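Local coordinates for protein streptokinase domain B (Streptococcus dysgalactiae subsp. equisimilis, PDB 1QQR) that forms one domain of streptokinase, a non-proteolytic activator of plasminogen that promotes fibrinolysis, and by itself probably contributes binding surface rather than catalysis, at residues Gly41-Ser46 with Thr92-Asn97; Lys33-Leu38 with Gln47-Gln52; Gly63-Glu68 with Leu127-Lys132; Tyr12-Thr17 with Gln54-Lys59. All blocks are in the same frame, centred on the assembly; numbering follows the deposited sequence.

Interaction 1 of 4, residues Gly41-Ser46 with Thr92-Asn97; sequences GDTITS and TYRVKN
Gly41 opens the pairing by giving its backbone N to Val95 O at 2.8 Å. The Arg94 chain, extended from CG to NE, runs beside this glycine, with CG 3.5 Å from Gly41 O; a water donates a hydrogen bond to Gly41 O and accepts a weak, doubtful one from Arg94 NE. The phi of Gly41, 94°, suits a residue without a side chain. Asp42 O then receives Val95 N at 2.7 Å, and Val95 CG2 packs against the same oxygen.

From Thr43 the chains run as antiparallel strands. Thr43 and Arg94 form a non-hydrogen-bonded pair, in which Thr43 CA makes a CA-H...O contact with Tyr93 O. Ile44 and Tyr93 form the hydrogen-bonded pair, and the straighter of their two bonds, 173° at the hydrogen, goes from Tyr93 N to Ile44 O. On this buried face Ile44 CD1 lies at the edge of the Tyr93 ring, 4.3 Å from CD2. The ring's hydroxyl accepts from Lys96 N and is also bonded to Asp118.

Thr45 CG2 meets Thr92 CG2, methyl to methyl, at 3.6 Å, on the face shared with Thr43 and Arg94. Thr45 OG1 turns to the start of the next helix. The result is a two-stranded antiparallel ribbon whose first strand ends in the N-cap of helix 46-60.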
# COMPACT_ATOMS: atom_id res chain seq x y z
N GLY A 41 10.08 1.06 13.45
CA GLY A 41 11.31 0.32 13.19
C GLY A 41 11.11 -1.05 12.53
O GLY A 41 12.04 -1.59 11.93
N ASP A 42 9.93 -1.64 12.66
CA ASP A 42 9.70 -2.91 12.01
C ASP A 42 9.83 -2.67 10.50
O ASP A 42 9.69 -1.53 10.02
CB ASP A 42 8.31 -3.43 12.34
CG ASP A 42 8.23 -4.03 13.72
OD1 ASP A 42 9.14 -3.78 14.53
OD2 ASP A 42 7.25 -4.76 14.00
N THR A 43 10.08 -3.73 9.74
CA THR A 43 10.23 -3.56 8.31
C THR A 43 9.27 -4.42 7.52
O THR A 43 8.76 -5.41 8.01
CB THR A 43 11.63 -3.93 7.85
OG1 THR A 43 11.89 -5.28 8.22
CG2 THR A 43 12.67 -2.98 8.45
N ILE A 44 9.04 -3.99 6.28
CA ILE A 44 8.18 -4.67 5.32
C ILE A 44 9.02 -4.59 4.06
O ILE A 44 9.54 -3.53 3.76
CB ILE A 44 6.87 -3.89 5.12
CG1 ILE A 44 6.12 -3.82 6.45
CG2 ILE A 44 6.00 -4.57 4.10
CD1 ILE A 44 4.97 -2.89 6.43
N THR A 45 9.15 -5.70 3.34
CA THR A 45 9.97 -5.72 2.13
C THR A 45 9.09 -5.76 0.89
O THR A 45 7.92 -6.14 0.96
CB THR A 45 10.85 -6.98 2.08
OG1 THR A 45 10.01 -8.14 2.19
CG2 THR A 45 11.84 -7.00 3.23
N SER A 46 9.68 -5.39 -0.24
CA SER A 46 8.97 -5.41 -1.52
C SER A 46 8.50 -6.83 -1.87
O SER A 46 7.42 -6.99 -2.45
CB SER A 46 9.87 -4.87 -2.62
OG SER A 46 11.15 -5.47 -2.52
N THR A 92 13.02 -2.15 1.23
CA THR A 92 12.52 -2.46 2.55
C THR A 92 11.95 -1.15 3.08
O THR A 92 12.51 -0.08 2.87
CB THR A 92 13.63 -2.91 3.52
OG1 THR A 92 14.66 -1.92 3.52
CG2 THR A 92 14.21 -4.26 3.13
N TYR A 93 10.80 -1.23 3.73
CA TYR A 93 10.22 -0.03 4.31
C TYR A 93 10.26 -0.24 5.81
O TYR A 93 9.79 -1.27 6.33
CB TYR A 93 8.77 0.17 3.87
CG TYR A 93 8.06 1.18 4.76
CD1 TYR A 93 8.52 2.50 4.85
CD2 TYR A 93 6.98 0.80 5.55
CE1 TYR A 93 7.91 3.41 5.73
CE2 TYR A 93 6.37 1.70 6.43
CZ TYR A 93 6.84 3.00 6.51
OH TYR A 93 6.27 3.87 7.42
N ARG A 94 10.82 0.74 6.51
CA ARG A 94 10.92 0.69 7.97
C ARG A 94 9.80 1.57 8.49
O ARG A 94 9.66 2.71 8.06
CB ARG A 94 12.29 1.24 8.40
CG ARG A 94 12.56 1.14 9.88
CD ARG A 94 13.71 2.06 10.29
NE ARG A 94 13.98 2.00 11.72
CZ ARG A 94 14.68 2.91 12.40
NH1 ARG A 94 15.19 3.97 11.78
NH2 ARG A 94 14.87 2.75 13.71
N VAL A 95 8.98 1.05 9.39
CA VAL A 95 7.89 1.86 9.92
C VAL A 95 8.45 3.09 10.59
O VAL A 95 9.05 3.01 11.67
CB VAL A 95 7.04 1.07 10.89
CG1 VAL A 95 5.95 1.96 11.46
CG2 VAL A 95 6.44 -0.12 10.18
N LYS A 96 8.26 4.22 9.92
CA LYS A 96 8.71 5.54 10.33
C LYS A 96 8.31 5.93 11.76
O LYS A 96 7.19 5.67 12.21
CB LYS A 96 8.15 6.54 9.31
CG LYS A 96 8.55 7.97 9.45
CD LYS A 96 7.84 8.75 8.34
CE LYS A 96 8.01 10.26 8.48
NZ LYS A 96 9.26 10.78 7.82
N ASN A 97 9.25 6.55 12.48
CA ASN A 97 9.04 7.00 13.86
C ASN A 97 8.07 8.17 13.84
O ASN A 97 8.09 9.00 12.93
CB ASN A 97 10.36 7.46 14.49
CG ASN A 97 10.32 7.46 16.01
OD1 ASN A 97 9.30 7.13 16.63
ND2 ASN A 97 11.44 7.82 16.62
O HOH W 1 14.77 -0.16 12.66

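Interaction 2 of 4, residues Lys33-Leu38 with Gln47-Gln52; sequences KLLKTL and QELLAQ
Lys33 and Gln52 make the polar contact at one end. Lys33 NZ donates to Gln52 OE1 at 2.6 Å, lying in the carbonyl plane on a lone pair, with a C=O...N angle of 126°. With CG anti to the backbone N (chi1 166°), the fully extended lysine chain reaches across from the strand to the helix. Gln52 meets it by bending at chi2 (-52°), which brings its amide round toward the strand.

A second lysine works at longer range. Lys36 NZ and Glu48 OE1 are 3.9 Å apart, a long salt bridge in which the two side chains cross at about a right angle. The other carboxylate oxygen, Glu48 OE2, takes the backbone N of the N-cap residue Thr45, whose OG1 turns back to Glu48 N; this reciprocal pair is that of a capping box, with OE1 left turned to Lys36.

The apolar contacts belong to Leu35. Its CD1 rests 3.8 Å from Gln52 CG, the two side chains sliding past each other in opposite directions, while CD2 meets Leu49 CD2 at 4.0 Å. Tyr12 of strand 8-18 touches both leucines.

Leu35 and Lys36 both face Val10 in the neighbouring strand 8-18, a classic beta bulge, and both send their side chains toward the helix. Here strand 33-38 packs beside helix 46-60, a leucine contact flanked by two lysines, in the alpha/beta layering of a helix laid over one face of a sheet.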
# COMPACT_ATOMS: atom_id res chain seq x y z
N LYS A 33 -6.83 -2.91 2.96
CA LYS A 33 -6.81 -4.14 3.71
C LYS A 33 -5.76 -3.91 4.80
O LYS A 33 -4.71 -3.32 4.54
CB LYS A 33 -6.38 -5.26 2.78
CG LYS A 33 -5.98 -6.54 3.46
CD LYS A 33 -5.44 -7.53 2.44
CE LYS A 33 -5.00 -8.82 3.09
NZ LYS A 33 -4.52 -9.75 2.03
N LEU A 34 -6.06 -4.33 6.03
CA LEU A 34 -5.07 -4.16 7.08
C LEU A 34 -4.09 -5.29 6.88
O LEU A 34 -4.47 -6.45 6.82
CB LEU A 34 -5.66 -4.28 8.49
CG LEU A 34 -4.49 -4.15 9.49
CD1 LEU A 34 -4.46 -2.74 10.05
CD2 LEU A 34 -4.59 -5.18 10.59
N LEU A 35 -2.82 -4.94 6.73
CA LEU A 35 -1.81 -5.95 6.56
C LEU A 35 -1.47 -6.49 7.94
O LEU A 35 -1.56 -7.67 8.21
CB LEU A 35 -0.57 -5.31 5.95
CG LEU A 35 -0.15 -5.84 4.60
CD1 LEU A 35 -1.39 -6.01 3.70
CD2 LEU A 35 0.89 -4.89 4.02
N LYS A 36 -1.06 -5.58 8.82
CA LYS A 36 -0.69 -5.94 10.18
C LYS A 36 -0.41 -4.71 11.03
O LYS A 36 -0.31 -3.58 10.54
CB LYS A 36 0.53 -6.86 10.15
CG LYS A 36 1.67 -6.38 9.27
CD LYS A 36 2.69 -7.52 9.03
CE LYS A 36 3.74 -7.16 7.95
NZ LYS A 36 4.82 -8.19 7.73
N THR A 37 -0.29 -4.94 12.33
CA THR A 37 0.02 -3.89 13.27
C THR A 37 1.46 -4.12 13.64
O THR A 37 1.83 -5.18 14.12
CB THR A 37 -0.88 -4.01 14.49
OG1 THR A 37 -2.24 -4.03 14.05
CG2 THR A 37 -0.68 -2.82 15.43
N LEU A 38 2.30 -3.12 13.38
CA LEU A 38 3.72 -3.25 13.65
C LEU A 38 4.18 -2.16 14.59
O LEU A 38 3.40 -1.31 15.00
CB LEU A 38 4.51 -3.13 12.34
CG LEU A 38 4.23 -4.24 11.32
CD1 LEU A 38 5.06 -3.98 10.06
CD2 LEU A 38 4.57 -5.58 11.94
N GLN A 47 9.25 -7.86 -1.50
CA GLN A 47 8.80 -9.22 -1.81
C GLN A 47 7.51 -9.56 -1.08
O GLN A 47 6.62 -10.21 -1.63
CB GLN A 47 9.87 -10.27 -1.48
CG GLN A 47 11.09 -10.22 -2.39
CD GLN A 47 12.13 -9.24 -1.92
OE1 GLN A 47 13.20 -9.14 -2.51
NE2 GLN A 47 11.84 -8.52 -0.85
N GLU A 48 7.40 -9.12 0.17
CA GLU A 48 6.20 -9.36 0.95
C GLU A 48 5.01 -8.63 0.33
O GLU A 48 3.90 -9.15 0.30
CB GLU A 48 6.38 -8.86 2.37
CG GLU A 48 7.54 -9.54 3.10
CD GLU A 48 7.70 -9.04 4.53
OE1 GLU A 48 7.47 -9.84 5.46
OE2 GLU A 48 8.03 -7.84 4.71
N LEU A 49 5.24 -7.41 -0.16
CA LEU A 49 4.16 -6.63 -0.76
C LEU A 49 3.71 -7.29 -2.07
O LEU A 49 2.49 -7.39 -2.34
CB LEU A 49 4.61 -5.18 -0.99
CG LEU A 49 4.88 -4.39 0.30
CD1 LEU A 49 5.33 -2.98 -0.06
CD2 LEU A 49 3.63 -4.33 1.19
N LEU A 50 4.68 -7.78 -2.84
CA LEU A 50 4.37 -8.48 -4.09
C LEU A 50 3.49 -9.69 -3.77
O LEU A 50 2.51 -9.93 -4.47
CB LEU A 50 5.63 -8.98 -4.81
CG LEU A 50 5.32 -9.89 -6.01
CD1 LEU A 50 4.80 -9.09 -7.19
CD2 LEU A 50 6.58 -10.59 -6.43
N ALA A 51 3.83 -10.42 -2.72
CA ALA A 51 3.05 -11.61 -2.38
C ALA A 51 1.63 -11.19 -2.07
O ALA A 51 0.67 -11.85 -2.48
CB ALA A 51 3.67 -12.37 -1.19
N GLN A 52 1.49 -10.08 -1.35
CA GLN A 52 0.17 -9.55 -1.01
C GLN A 52 -0.60 -9.16 -2.27
O GLN A 52 -1.77 -9.51 -2.43
CB GLN A 52 0.31 -8.31 -0.12
CG GLN A 52 0.16 -8.58 1.35
CD GLN A 52 -1.12 -9.33 1.67
OE1 GLN A 52 -2.23 -8.95 1.23
NE2 GLN A 52 -0.98 -10.41 2.42

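Interaction 3 of 4, residues Gly63-Glu68 with Leu127-Lys132; sequences GYTIYE and LKKGEK
Thr65 and Leu127 are bonded both ways, Thr65 N to Leu127 O and Leu127 N to Thr65 O, each at 3.0 Å. They form the hydrogen-bonded pair of an antiparallel ladder where strand 111-128 runs out into a type II beta turn, Lys128 to Glu131. The next bond, Lys129 N to Gly63 O at 2.8 Å, is nearly straight and ties the first part of that turn to the residue ahead of strand 64-76.

Around these bonds the side chains sort themselves. Thr65 CG2 sits between the backbone N and the carbonyl carbon, which puts the methyl 3.5 Å from Lys129 CG and close to Leu127 O; the threonine and lysine side chains meet at about a right angle. Farther along, Tyr67 CB lies 4.3 Å from Leu127 CB. Tyr67 and Glu68 both face Tyr125, a classic beta bulge.

Tyr64 and Lys128 form the non-hydrogen-bonded pair. The lysine chain lies over one face of the ring, with CG 4.3 Å from the centroid and 15° off the normal, a CH-pi contact. The second shell fixes the ring. Phe25 meets it edge-to-face, and Asp22 takes its hydroxyl in the stronger bond, while the same carboxylate forms a long, weak ion pair with the lysine. Bends at chi3 (-64°) and chi4 keep Lys128 NZ on the same side of the ring as CG and bring it above the hydroxyl end, where it makes a weak hydrogen bond of 3.3 Å to Tyr64 OH.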
# COMPACT_ATOMS: atom_id res chain seq x y z
N GLY A 63 -6.72 -15.40 -13.62
CA GLY A 63 -6.27 -15.38 -15.00
C GLY A 63 -5.21 -14.32 -15.28
O GLY A 63 -4.55 -14.37 -16.32
N TYR A 64 -5.04 -13.36 -14.37
CA TYR A 64 -4.04 -12.31 -14.55
C TYR A 64 -2.87 -12.54 -13.60
O TYR A 64 -3.01 -13.25 -12.62
CB TYR A 64 -4.62 -10.93 -14.26
CG TYR A 64 -5.45 -10.34 -15.38
CD1 TYR A 64 -6.76 -10.75 -15.60
CD2 TYR A 64 -4.91 -9.38 -16.23
CE1 TYR A 64 -7.52 -10.22 -16.64
CE2 TYR A 64 -5.66 -8.83 -17.28
CZ TYR A 64 -6.96 -9.26 -17.47
OH TYR A 64 -7.71 -8.70 -18.49
N THR A 65 -1.73 -11.93 -13.92
CA THR A 65 -0.54 -12.04 -13.08
C THR A 65 0.16 -10.69 -13.05
O THR A 65 -0.03 -9.88 -13.94
CB THR A 65 0.48 -13.08 -13.62
OG1 THR A 65 1.71 -12.98 -12.88
CG2 THR A 65 0.78 -12.82 -15.08
N ILE A 66 0.97 -10.47 -12.01
CA ILE A 66 1.73 -9.24 -11.88
C ILE A 66 2.73 -9.24 -13.01
O ILE A 66 3.38 -10.25 -13.26
CB ILE A 66 2.57 -9.18 -10.59
CG1 ILE A 66 1.69 -9.26 -9.35
CG2 ILE A 66 3.42 -7.91 -10.58
CD1 ILE A 66 0.83 -8.08 -9.14
N TYR A 67 2.86 -8.12 -13.69
CA TYR A 67 3.82 -8.02 -14.76
C TYR A 67 4.93 -7.20 -14.13
O TYR A 67 6.06 -7.65 -14.05
CB TYR A 67 3.25 -7.31 -15.99
CG TYR A 67 4.34 -7.13 -17.02
CD1 TYR A 67 5.03 -8.23 -17.51
CD2 TYR A 67 4.79 -5.86 -17.37
CE1 TYR A 67 6.15 -8.08 -18.32
CE2 TYR A 67 5.91 -5.69 -18.18
CZ TYR A 67 6.59 -6.81 -18.65
OH TYR A 67 7.73 -6.66 -19.41
N GLU A 68 4.60 -6.00 -13.68
CA GLU A 68 5.61 -5.21 -13.02
C GLU A 68 5.04 -4.10 -12.15
O GLU A 68 3.94 -3.60 -12.37
CB GLU A 68 6.61 -4.65 -14.04
CG GLU A 68 6.13 -3.48 -14.87
CD GLU A 68 7.26 -2.91 -15.74
OE1 GLU A 68 7.25 -1.68 -15.96
OE2 GLU A 68 8.14 -3.68 -16.18
N LEU A 127 -0.85 -8.63 -16.51
CA LEU A 127 -0.95 -9.24 -17.83
C LEU A 127 -1.82 -10.49 -17.78
O LEU A 127 -1.72 -11.27 -16.83
CB LEU A 127 0.46 -9.61 -18.28
CG LEU A 127 0.83 -10.17 -19.64
CD1 LEU A 127 0.96 -9.03 -20.65
CD2 LEU A 127 2.17 -10.86 -19.53
N LYS A 128 -2.67 -10.69 -18.78
CA LYS A 128 -3.48 -11.90 -18.76
C LYS A 128 -2.44 -12.99 -19.01
O LYS A 128 -1.58 -12.82 -19.87
CB LYS A 128 -4.54 -11.89 -19.87
CG LYS A 128 -5.79 -12.72 -19.53
CD LYS A 128 -6.64 -13.04 -20.76
CE LYS A 128 -7.23 -11.80 -21.41
NZ LYS A 128 -8.30 -11.15 -20.58
N LYS A 129 -2.47 -14.06 -18.23
CA LYS A 129 -1.49 -15.12 -18.39
C LYS A 129 -1.65 -15.75 -19.76
O LYS A 129 -2.76 -15.88 -20.27
CB LYS A 129 -1.60 -16.16 -17.27
CG LYS A 129 -0.66 -15.86 -16.10
CD LYS A 129 -0.42 -17.06 -15.18
CE LYS A 129 -1.69 -17.45 -14.44
NZ LYS A 129 -1.45 -18.59 -13.51
N GLY A 130 -0.52 -16.15 -20.34
CA GLY A 130 -0.57 -16.71 -21.67
C GLY A 130 -0.25 -15.60 -22.66
O GLY A 130 0.40 -15.83 -23.69
N GLU A 131 -0.70 -14.38 -22.35
CA GLU A 131 -0.45 -13.22 -23.20
C GLU A 131 0.94 -12.64 -22.97
O GLU A 131 1.61 -12.98 -22.00
CB GLU A 131 -1.55 -12.15 -23.00
CG GLU A 131 -2.85 -12.51 -23.76
CD GLU A 131 -3.96 -11.46 -23.66
OE1 GLU A 131 -3.68 -10.24 -23.71
OE2 GLU A 131 -5.14 -11.87 -23.56
N LYS A 132 1.38 -11.80 -23.90
CA LYS A 132 2.70 -11.19 -23.84
C LYS A 132 2.60 -9.70 -24.09
O LYS A 132 1.72 -9.24 -24.80
CB LYS A 132 3.62 -11.80 -24.90
CG LYS A 132 4.62 -12.82 -24.42
CD LYS A 132 5.45 -13.33 -25.59
CE LYS A 132 6.51 -14.33 -25.16
NZ LYS A 132 7.32 -14.81 -26.31

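Interaction 4 of 4, residues Tyr12-Thr17 with Gln54-Lys59; sequences YTVQFT and QSILNK
Phe16 presents its ring to the helix as a plate, and Leu57 covers one face of it. Leu57 CD1 sits over the centre of the ring, 3.8 Å from the centroid and only 4° off the normal, a CH-pi contact with the methyl almost equidistant from CG, CD1 and CD2. Leu57 CB continues the same contact toward the far end of the ring, 3.7 Å from Phe16 CZ. The opposite face is backed by Val14 CG2 from the same strand, offset toward the rim, so the ring is sandwiched between a strand residue and a helix residue.

Ile56 fills the hollow beside this plate. Its CG2, anti to the backbone N, points in between Phe16 and Val14: it lies in the plane of the Phe16 ring, 3.9 Å from CE1 at the edge, and 4.2 Å from Val14 CG1. The longer branch runs the other way along the strand, bringing CD1 to the edge of the Tyr12 ring, 4.1 Å from CE2. One isoleucine thus touches three alternate residues of the strand, all directed to the helix side.

Beyond its apolar edge, the Tyr12 hydroxyl is bonded to Glu122. The axes of strand segment 12-17 and helix segment 54-59 make an angle of 60°. Strand 8-18 is flanked by strand 33-38 and strand 111-128; Tyr12 also touches Leu49 and Ala53 of the helix, and Ile66 of strand 64-76 closes against Phe16.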
# COMPACT_ATOMS: atom_id res chain seq x y z
N TYR A 12 -3.09 -1.49 3.47
CA TYR A 12 -2.60 -1.65 2.11
C TYR A 12 -3.68 -1.47 1.06
O TYR A 12 -4.80 -1.92 1.22
CB TYR A 12 -2.01 -3.05 1.98
CG TYR A 12 -1.37 -3.36 0.66
CD1 TYR A 12 -0.14 -2.84 0.32
CD2 TYR A 12 -2.01 -4.20 -0.25
CE1 TYR A 12 0.46 -3.15 -0.89
CE2 TYR A 12 -1.43 -4.52 -1.49
CZ TYR A 12 -0.19 -4.00 -1.80
OH TYR A 12 0.43 -4.36 -2.98
N THR A 13 -3.33 -0.75 0.01
CA THR A 13 -4.25 -0.60 -1.10
C THR A 13 -3.43 -0.72 -2.40
O THR A 13 -2.30 -0.23 -2.51
CB THR A 13 -5.03 0.72 -1.06
OG1 THR A 13 -6.00 0.69 -2.10
CG2 THR A 13 -4.13 1.90 -1.27
N VAL A 14 -4.00 -1.42 -3.37
CA VAL A 14 -3.33 -1.66 -4.64
C VAL A 14 -4.28 -1.46 -5.82
O VAL A 14 -5.45 -1.84 -5.76
CB VAL A 14 -2.75 -3.11 -4.69
CG1 VAL A 14 -3.85 -4.12 -4.56
CG2 VAL A 14 -1.99 -3.32 -5.99
N GLN A 15 -3.75 -0.85 -6.87
CA GLN A 15 -4.48 -0.61 -8.10
C GLN A 15 -3.78 -1.46 -9.19
O GLN A 15 -2.55 -1.55 -9.23
CB GLN A 15 -4.42 0.89 -8.44
CG GLN A 15 -4.68 1.21 -9.92
CD GLN A 15 -4.64 2.71 -10.23
OE1 GLN A 15 -3.67 3.42 -9.89
NE2 GLN A 15 -5.68 3.20 -10.90
N PHE A 16 -4.57 -2.09 -10.06
CA PHE A 16 -4.00 -2.94 -11.10
C PHE A 16 -4.30 -2.41 -12.48
O PHE A 16 -5.45 -2.12 -12.79
CB PHE A 16 -4.57 -4.36 -11.01
CG PHE A 16 -4.21 -5.08 -9.73
CD1 PHE A 16 -5.18 -5.39 -8.80
CD2 PHE A 16 -2.90 -5.50 -9.50
CE1 PHE A 16 -4.86 -6.11 -7.63
CE2 PHE A 16 -2.57 -6.22 -8.34
CZ PHE A 16 -3.56 -6.53 -7.41
N THR A 17 -3.27 -2.27 -13.33
CA THR A 17 -3.48 -1.79 -14.69
C THR A 17 -3.04 -2.83 -15.73
O THR A 17 -1.86 -3.13 -15.84
CB THR A 17 -2.74 -0.47 -14.95
OG1 THR A 17 -3.14 0.49 -13.97
CG2 THR A 17 -3.10 0.07 -16.34
N GLN A 54 -0.13 -10.13 -5.42
CA GLN A 54 -0.42 -11.29 -6.25
C GLN A 54 -1.62 -12.03 -5.68
O GLN A 54 -2.51 -12.43 -6.42
CB GLN A 54 0.81 -12.21 -6.34
CG GLN A 54 0.68 -13.45 -7.27
CD GLN A 54 0.28 -13.09 -8.72
OE1 GLN A 54 1.03 -12.41 -9.44
NE2 GLN A 54 -0.90 -13.54 -9.16
N SER A 55 -1.69 -12.18 -4.36
CA SER A 55 -2.82 -12.90 -3.80
C SER A 55 -4.12 -12.11 -3.99
O SER A 55 -5.17 -12.69 -4.29
CB SER A 55 -2.57 -13.27 -2.33
OG SER A 55 -3.05 -12.29 -1.42
N ILE A 56 -4.06 -10.79 -3.83
CA ILE A 56 -5.26 -10.00 -4.03
C ILE A 56 -5.68 -10.08 -5.50
O ILE A 56 -6.87 -10.21 -5.80
CB ILE A 56 -5.02 -8.54 -3.65
CG1 ILE A 56 -4.95 -8.44 -2.12
CG2 ILE A 56 -6.10 -7.66 -4.24
CD1 ILE A 56 -4.64 -7.08 -1.61
N LEU A 57 -4.69 -10.04 -6.39
CA LEU A 57 -4.93 -10.13 -7.83
C LEU A 57 -5.60 -11.47 -8.16
O LEU A 57 -6.51 -11.52 -8.97
CB LEU A 57 -3.60 -10.02 -8.61
CG LEU A 57 -3.77 -10.10 -10.14
CD1 LEU A 57 -4.65 -8.92 -10.61
CD2 LEU A 57 -2.42 -10.06 -10.84
N ASN A 58 -5.15 -12.55 -7.53
CA ASN A 58 -5.74 -13.86 -7.77
C ASN A 58 -7.22 -13.85 -7.43
O ASN A 58 -8.04 -14.29 -8.24
CB ASN A 58 -5.03 -14.94 -6.95
CG ASN A 58 -3.65 -15.29 -7.49
OD1 ASN A 58 -2.86 -15.98 -6.83
ND2 ASN A 58 -3.35 -14.82 -8.70
N LYS A 59 -7.58 -13.35 -6.25
CA LYS A 59 -8.98 -13.33 -5.85
C LYS A 59 -9.86 -12.48 -6.75
O LYS A 59 -10.86 -12.96 -7.26
CB LYS A 59 -9.14 -12.83 -4.42
CG LYS A 59 -8.40 -13.64 -3.37
CD LYS A 59 -8.64 -13.04 -1.97
CE LYS A 59 -7.85 -13.76 -0.88
NZ LYS A 59 -8.09 -13.17 0.47

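Overall arrangement
Helix 46-60 connects all four contacts: interactions 2 and 4 use successive parts of it, interaction 1 leads into its start, and Leu50 and Gln54 meet Ile66 of interaction 3. Interactions 1 and 4 are partly buried, interactions 2 and 3 surface contacts. Interactions 2 and 4 lay the helix over adjacent strands, 33-38 and 8-18, but interaction 4 is wholly apolar across its segments, whereas interaction 2 adds lysine contacts. Interactions 1 and 3 are backbone ladders in separate sheets, their centres 29 Å apart. Interaction 1 turns Ile44 and Val95 inward onto Leu38 of interaction 2; interaction 3, farthest from the chain's centre, has lysine chains packed on a tyrosine ring and a threonine methyl.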